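Local coordinates for LP1413 - SCCmec type IV-encoded DNA binding protein (Staphylococcus aureus, PDB 6BTC) that binds single-stranded DNA and is encoded by staphylococcal cassette chromosome elements of type IV, at residues Y12-I15 / I16-F20. Sequence-based numbering, arbitrary orientation.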
loop_
_atom_site.group_PDB
_atom_site.type_symbol
_atom_site.label_atom_id
_atom_site.label_comp_id
_atom_site.label_asym_id
_atom_site.label_seq_id
_atom_site.Cartn_x
_atom_site.Cartn_y
_atom_site.Cartn_z
ATOM N N TYR A 12 -3.864 5.854 -5.016
ATOM C CA TYR A 12 -3.122 5.887 -3.758
ATOM C C TYR A 12 -4.067 5.945 -2.560
ATOM O O TYR A 12 -3.909 5.191 -1.594
ATOM C CB TYR A 12 -2.157 7.077 -3.748
ATOM C CG TYR A 12 -1.538 7.362 -2.391
ATOM C CD1 TYR A 12 -0.361 6.742 -1.991
ATOM C CD2 TYR A 12 -2.141 8.251 -1.515
ATOM C CE1 TYR A 12 0.201 7.007 -0.748
ATOM C CE2 TYR A 12 -1.597 8.521 -0.272
ATOM C CZ TYR A 12 -0.428 7.898 0.109
ATOM O OH TYR A 12 0.098 8.181 1.359
ATOM N N ASN A 13 -5.043 6.855 -2.589
ATOM C CA ASN A 13 -6.020 6.907 -1.504
ATOM C C ASN A 13 -6.655 5.539 -1.273
ATOM O O ASN A 13 -6.940 5.162 -0.130
ATOM C CB ASN A 13 -7.107 7.939 -1.799
ATOM C CG ASN A 13 -6.564 9.357 -1.944
ATOM O OD1 ASN A 13 -5.544 9.719 -1.361
ATOM N ND2 ASN A 13 -7.268 10.173 -2.727
ATOM N N PHE A 14 -6.877 4.778 -2.348
ATOM C CA PHE A 14 -7.492 3.461 -2.212
ATOM C C PHE A 14 -6.524 2.474 -1.582
ATOM O O PHE A 14 -6.897 1.709 -0.688
ATOM C CB PHE A 14 -7.954 2.929 -3.577
ATOM C CG PHE A 14 -8.278 1.453 -3.566
ATOM C CD1 PHE A 14 -9.466 0.994 -3.021
ATOM C CD2 PHE A 14 -7.390 0.532 -4.077
ATOM C CE1 PHE A 14 -9.757 -0.365 -2.995
ATOM C CE2 PHE A 14 -7.677 -0.832 -4.052
ATOM C CZ PHE A 14 -8.866 -1.272 -3.511
ATOM N N ILE A 15 -5.288 2.440 -2.080
ATOM C CA ILE A 15 -4.301 1.502 -1.564
ATOM C C ILE A 15 -4.111 1.712 -0.070
ATOM O O ILE A 15 -4.051 0.752 0.704
ATOM C CB ILE A 15 -2.979 1.659 -2.334
ATOM C CG1 ILE A 15 -3.159 1.266 -3.801
ATOM C CG2 ILE A 15 -1.860 0.839 -1.683
ATOM C CD1 ILE A 15 -3.309 -0.220 -4.056
ATOM N N ILE A 16 -4.027 2.972 0.356
ATOM C CA ILE A 16 -3.836 3.290 1.767
ATOM C C ILE A 16 -4.982 2.717 2.588
ATOM O O ILE A 16 -4.770 1.982 3.557
ATOM C CB ILE A 16 -3.721 4.815 1.961
ATOM C CG1 ILE A 16 -2.458 5.364 1.290
ATOM C CG2 ILE A 16 -3.753 5.187 3.438
ATOM C CD1 ILE A 16 -1.152 4.771 1.804
ATOM N N ALA A 17 -6.211 3.077 2.224
ATOM C CA ALA A 17 -7.384 2.598 2.944
ATOM C C ALA A 17 -7.424 1.075 2.961
ATOM O O ALA A 17 -7.629 0.457 4.011
ATOM C CB ALA A 17 -8.643 3.170 2.301
ATOM N N LYS A 18 -7.189 0.452 1.806
ATOM C CA LYS A 18 -7.223 -1.002 1.727
ATOM C C LYS A 18 -6.150 -1.640 2.613
ATOM O O LYS A 18 -6.374 -2.717 3.172
ATOM C CB LYS A 18 -7.062 -1.438 0.269
ATOM C CG LYS A 18 -7.460 -2.877 -0.025
ATOM C CD LYS A 18 -8.976 -3.105 0.060
ATOM C CE LYS A 18 -9.324 -4.590 -0.180
ATOM N NZ LYS A 18 -10.781 -4.907 -0.023
ATOM N N SER A 19 -4.984 -1.007 2.759
ATOM C CA SER A 19 -3.967 -1.572 3.643
ATOM C C SER A 19 -4.428 -1.540 5.099
ATOM O O SER A 19 -4.258 -2.518 5.830
ATOM C CB SER A 19 -2.648 -0.820 3.482
ATOM O OG SER A 19 -2.774 0.480 4.043
ATOM N N PHE A 20 -5.047 -0.442 5.530
ATOM C CA PHE A 20 -5.516 -0.366 6.911
ATOM C C PHE A 20 -6.633 -1.362 7.188
ATOM O O PHE A 20 -6.784 -1.811 8.329
ATOM C CB PHE A 20 -6.011 1.042 7.239
ATOM C CG PHE A 20 -4.921 2.011 7.625
ATOM C CD1 PHE A 20 -4.441 2.062 8.926
ATOM C CD2 PHE A 20 -4.402 2.897 6.694
ATOM C CE1 PHE A 20 -3.451 2.972 9.288
ATOM C CE2 PHE A 20 -3.412 3.806 7.050
ATOM C CZ PHE A 20 -2.942 3.845 8.348
#
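Lys18 N donates to Phe14 O at 2.8 Å and Ile16 N to Tyr12 O at 3.0 Å, both in the i to i+4 pattern of an alpha-helix, here the middle and C-terminal turns of helix 6-21. Ala17 N to Asn13 O and Ser19 N to Ile15 O continue the ladder, the last the most bent, with an N-H...O angle of 148°. Ile16 O is gripped twice, by Phe20 N and by the Ser19 hydroxyl, whose OG lies 2.5 Å away; a chi1 of 71° folds that hydroxyl back onto the preceding turn, satisfying a polar group buried beside Leu33. One turn apart, Tyr12 and Ile16 form a CH-pi contact: with CG opposite the backbone N (chi1 169°), the Tyr12 ring reaches forward along the helix and turns a face to Ile16 CG1, which lies 3.6 Å from the ring centroid. Arg52 makes a cation-pi contact with the same ring, and Trp56 touches both residues, joining this side to helix 43-59. Ile15 packs on Phe53 of that helix and on Tyr30 and Leu33 of helix 30-34. On another side Phe14 and Lys18 run alongside each other, the lysine's aliphatic chain lying by the ring, with Lys18 CD 4.0 Å from Phe14 CZ.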